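Local atomic coordinates of thiosulfate sulfurtransferase (Pseudomonas aeruginosa, PDB entry 1YT8), a protein that probably transfers sulfur from thiosulfate to cyanide, using a chain built from four rhodanese-like domains. Residues E146-Y158 against I163-V175. Residues are numbered along the deposited sequence; the frame is centred on the assembly and turned at random.
Sequences EAVILDARRFDEY and IPGGISVPGAELV
The beta-alpha-beta unit of a rhodanese-like domain, in which strand 147-151 leads through helix 155-160 to the parallel edge strand 167-168, is illustrated where Ile149 and Asp151 bracket Ile167. Ile167 N donates to Ile149 O (2.8 Å), Asp151 N to Ile167 O, and Val169 N continues the pairing to Asp151 O. Beyond the strands, Gly171 N reaches Ala152 O at 3.0 Å.

The connecting helix folds back over this pair through Tyr158. With CG anti to the backbone N (chi1 162°), its ring receives Ser168 CB over one face, a CH-pi contact of 3.9 Å to the centroid, while Tyr158 OH donates to Gly166 O (2.8 Å) from above the carbonyl plane. Phe155 instead turns its ring edge to Ser168. On the other face of the sheet, the Leu150 and Leu174 side chains run antiparallel past one another, CD1 of Leu150 3.8 Å from CD2 of Leu174, and Leu150 CD2 packs on Val169 CG2.

Arg153, whose side chain lies close to a bound sulfite, meets the Asp151 carboxylate side-on, NE to OD1 and NH2 to OD2; Met161 O also accepts from NH2. A water finally ties both segments together, donating to Asp151 O and Arg153 O while accepting from Ser168 OG at 2.7 Å.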
# COMPACT_ATOMS: atom_id res chain seq x y z
N GLU A 146 -33.36 -11.61 0.22
CA GLU A 146 -33.19 -10.17 0.37
C GLU A 146 -31.85 -9.98 1.06
O GLU A 146 -31.74 -10.08 2.29
CB GLU A 146 -34.30 -9.57 1.23
CG GLU A 146 -34.16 -8.07 1.44
CD GLU A 146 -35.32 -7.48 2.22
OE1 GLU A 146 -35.59 -7.97 3.33
OE2 GLU A 146 -35.97 -6.53 1.71
N ALA A 147 -30.83 -9.72 0.26
CA ALA A 147 -29.49 -9.53 0.78
C ALA A 147 -28.66 -8.77 -0.23
O ALA A 147 -28.89 -8.87 -1.43
CB ALA A 147 -28.84 -10.89 1.05
N VAL A 148 -27.69 -8.01 0.25
CA VAL A 148 -26.80 -7.27 -0.63
C VAL A 148 -25.39 -7.72 -0.31
O VAL A 148 -25.07 -8.00 0.85
CB VAL A 148 -26.93 -5.74 -0.46
CG1 VAL A 148 -28.32 -5.28 -0.92
CG2 VAL A 148 -26.68 -5.33 0.98
N ILE A 149 -24.56 -7.85 -1.34
CA ILE A 149 -23.18 -8.26 -1.17
C ILE A 149 -22.34 -7.03 -1.47
O ILE A 149 -22.35 -6.53 -2.60
CB ILE A 149 -22.82 -9.42 -2.13
CG1 ILE A 149 -23.77 -10.60 -1.88
CG2 ILE A 149 -21.37 -9.86 -1.90
CD1 ILE A 149 -23.52 -11.82 -2.76
N LEU A 150 -21.63 -6.55 -0.46
CA LEU A 150 -20.80 -5.36 -0.61
C LEU A 150 -19.32 -5.73 -0.64
O LEU A 150 -18.81 -6.39 0.27
CB LEU A 150 -21.08 -4.40 0.55
CG LEU A 150 -22.57 -4.19 0.85
CD1 LEU A 150 -22.72 -3.19 1.99
CD2 LEU A 150 -23.29 -3.69 -0.39
N ASP A 151 -18.64 -5.29 -1.70
CA ASP A 151 -17.23 -5.57 -1.91
C ASP A 151 -16.39 -4.43 -1.32
O ASP A 151 -16.44 -3.30 -1.81
CB ASP A 151 -16.97 -5.71 -3.41
CG ASP A 151 -15.66 -6.39 -3.72
OD1 ASP A 151 -14.63 -5.98 -3.15
OD2 ASP A 151 -15.67 -7.34 -4.53
N ALA A 152 -15.62 -4.74 -0.29
CA ALA A 152 -14.81 -3.75 0.43
C ALA A 152 -13.45 -3.37 -0.15
O ALA A 152 -12.71 -2.59 0.46
CB ALA A 152 -14.63 -4.19 1.88
N ARG A 153 -13.10 -3.91 -1.31
CA ARG A 153 -11.82 -3.62 -1.94
C ARG A 153 -11.86 -2.33 -2.76
O ARG A 153 -12.87 -1.62 -2.79
CB ARG A 153 -11.42 -4.77 -2.86
CG ARG A 153 -11.34 -6.13 -2.17
CD ARG A 153 -11.13 -7.23 -3.20
NE ARG A 153 -12.31 -7.42 -4.04
CZ ARG A 153 -12.29 -8.01 -5.23
NH1 ARG A 153 -11.14 -8.45 -5.74
NH2 ARG A 153 -13.41 -8.15 -5.92
N ARG A 154 -10.75 -2.02 -3.43
CA ARG A 154 -10.70 -0.83 -4.29
C ARG A 154 -11.61 -1.12 -5.47
O ARG A 154 -11.82 -2.28 -5.83
CB ARG A 154 -9.29 -0.59 -4.82
CG ARG A 154 -8.25 -0.21 -3.78
CD ARG A 154 -6.98 0.29 -4.49
NE ARG A 154 -6.52 -0.64 -5.51
CZ ARG A 154 -5.69 -1.65 -5.29
NH1 ARG A 154 -5.20 -1.87 -4.07
NH2 ARG A 154 -5.35 -2.46 -6.28
N PHE A 155 -12.14 -0.08 -6.10
CA PHE A 155 -13.03 -0.27 -7.24
C PHE A 155 -12.36 -1.06 -8.38
O PHE A 155 -13.02 -1.87 -9.03
CB PHE A 155 -13.52 1.08 -7.77
CG PHE A 155 -14.57 0.96 -8.84
CD1 PHE A 155 -15.83 0.44 -8.53
CD2 PHE A 155 -14.31 1.34 -10.15
CE1 PHE A 155 -16.81 0.30 -9.51
CE2 PHE A 155 -15.27 1.20 -11.14
CZ PHE A 155 -16.53 0.67 -10.82
N ASP A 156 -11.07 -0.83 -8.62
CA ASP A 156 -10.40 -1.56 -9.69
C ASP A 156 -10.30 -3.06 -9.41
O ASP A 156 -10.30 -3.88 -10.33
CB ASP A 156 -9.00 -0.99 -9.96
CG ASP A 156 -8.08 -1.08 -8.76
OD1 ASP A 156 -8.22 -0.26 -7.84
OD2 ASP A 156 -7.21 -1.98 -8.74
N GLU A 157 -10.22 -3.43 -8.13
CA GLU A 157 -10.16 -4.85 -7.78
C GLU A 157 -11.52 -5.46 -8.05
O GLU A 157 -11.63 -6.55 -8.62
CB GLU A 157 -9.80 -5.02 -6.30
CG GLU A 157 -8.36 -4.70 -5.97
CD GLU A 157 -8.09 -4.78 -4.48
OE1 GLU A 157 -8.39 -3.80 -3.77
OE2 GLU A 157 -7.59 -5.83 -4.03
N TYR A 158 -12.56 -4.75 -7.62
CA TYR A 158 -13.94 -5.19 -7.81
C TYR A 158 -14.22 -5.38 -9.30
O TYR A 158 -14.92 -6.31 -9.70
CB TYR A 158 -14.89 -4.15 -7.20
CG TYR A 158 -16.32 -4.23 -7.68
CD1 TYR A 158 -17.23 -5.13 -7.11
CD2 TYR A 158 -16.77 -3.40 -8.71
CE1 TYR A 158 -18.55 -5.20 -7.57
CE2 TYR A 158 -18.08 -3.46 -9.17
CZ TYR A 158 -18.96 -4.36 -8.60
OH TYR A 158 -20.25 -4.43 -9.08
N ILE A 163 -18.24 -10.99 -6.88
CA ILE A 163 -19.27 -11.96 -6.52
C ILE A 163 -20.55 -11.50 -7.23
O ILE A 163 -20.84 -10.30 -7.27
CB ILE A 163 -19.50 -11.97 -4.98
CG1 ILE A 163 -18.17 -12.20 -4.25
CG2 ILE A 163 -20.53 -13.04 -4.61
CD1 ILE A 163 -17.46 -13.51 -4.63
N PRO A 164 -21.32 -12.43 -7.81
CA PRO A 164 -22.56 -12.09 -8.52
C PRO A 164 -23.46 -11.10 -7.78
O PRO A 164 -23.83 -11.33 -6.63
CB PRO A 164 -23.23 -13.44 -8.71
CG PRO A 164 -22.07 -14.34 -8.93
CD PRO A 164 -21.09 -13.89 -7.85
N GLY A 165 -23.80 -10.01 -8.46
CA GLY A 165 -24.66 -9.00 -7.87
C GLY A 165 -23.97 -8.08 -6.88
O GLY A 165 -24.58 -7.16 -6.36
N GLY A 166 -22.68 -8.32 -6.64
CA GLY A 166 -21.94 -7.49 -5.70
C GLY A 166 -21.91 -6.02 -6.04
O GLY A 166 -21.95 -5.63 -7.21
N ILE A 167 -21.82 -5.19 -5.00
CA ILE A 167 -21.79 -3.73 -5.14
C ILE A 167 -20.50 -3.22 -4.51
O ILE A 167 -20.17 -3.57 -3.38
CB ILE A 167 -22.99 -3.09 -4.39
CG1 ILE A 167 -24.30 -3.66 -4.95
CG2 ILE A 167 -22.93 -1.57 -4.53
CD1 ILE A 167 -25.51 -3.39 -4.08
N SER A 168 -19.77 -2.38 -5.24
CA SER A 168 -18.52 -1.83 -4.72
C SER A 168 -18.75 -0.80 -3.61
O SER A 168 -19.38 0.23 -3.82
CB SER A 168 -17.72 -1.19 -5.85
OG SER A 168 -16.58 -0.52 -5.34
N VAL A 169 -18.23 -1.11 -2.42
CA VAL A 169 -18.33 -0.21 -1.28
C VAL A 169 -17.04 -0.35 -0.47
O VAL A 169 -16.99 -1.09 0.52
CB VAL A 169 -19.53 -0.56 -0.36
CG1 VAL A 169 -19.71 0.52 0.70
CG2 VAL A 169 -20.81 -0.71 -1.18
N PRO A 170 -15.98 0.35 -0.90
CA PRO A 170 -14.67 0.31 -0.23
C PRO A 170 -14.79 0.41 1.29
O PRO A 170 -15.61 1.17 1.82
CB PRO A 170 -13.93 1.50 -0.84
CG PRO A 170 -14.46 1.50 -2.25
CD PRO A 170 -15.95 1.31 -2.02
N GLY A 171 -13.96 -0.37 1.97
CA GLY A 171 -13.95 -0.44 3.43
C GLY A 171 -14.47 0.69 4.30
O GLY A 171 -15.41 0.48 5.08
N ALA A 172 -13.88 1.87 4.19
CA ALA A 172 -14.30 2.99 5.02
C ALA A 172 -15.69 3.53 4.69
O ALA A 172 -16.30 4.21 5.51
CB ALA A 172 -13.27 4.11 4.95
N GLU A 173 -16.18 3.22 3.50
CA GLU A 173 -17.50 3.69 3.07
C GLU A 173 -18.66 2.86 3.62
O GLU A 173 -19.80 3.30 3.62
CB GLU A 173 -17.59 3.68 1.53
CG GLU A 173 -16.51 4.46 0.78
CD GLU A 173 -16.61 5.97 0.98
OE1 GLU A 173 -17.73 6.47 1.22
OE2 GLU A 173 -15.57 6.66 0.88
N LEU A 174 -18.37 1.65 4.10
CA LEU A 174 -19.41 0.76 4.60
C LEU A 174 -20.41 1.35 5.60
O LEU A 174 -21.61 1.34 5.35
CB LEU A 174 -18.77 -0.51 5.18
CG LEU A 174 -18.16 -1.43 4.11
CD1 LEU A 174 -17.30 -2.49 4.78
CD2 LEU A 174 -19.27 -2.09 3.29
N VAL A 175 -19.92 1.87 6.72
CA VAL A 175 -20.82 2.43 7.73
C VAL A 175 -21.56 3.66 7.19
O VAL A 175 -22.70 3.92 7.56
CB VAL A 175 -20.04 2.80 9.01
CG1 VAL A 175 -20.95 3.46 10.02
CG2 VAL A 175 -19.44 1.53 9.60
O HOH W 1 -25.79 -7.62 -3.87
O HOH W 2 -17.97 -8.57 -5.15
O HOH W 3 -15.15 -2.34 -4.04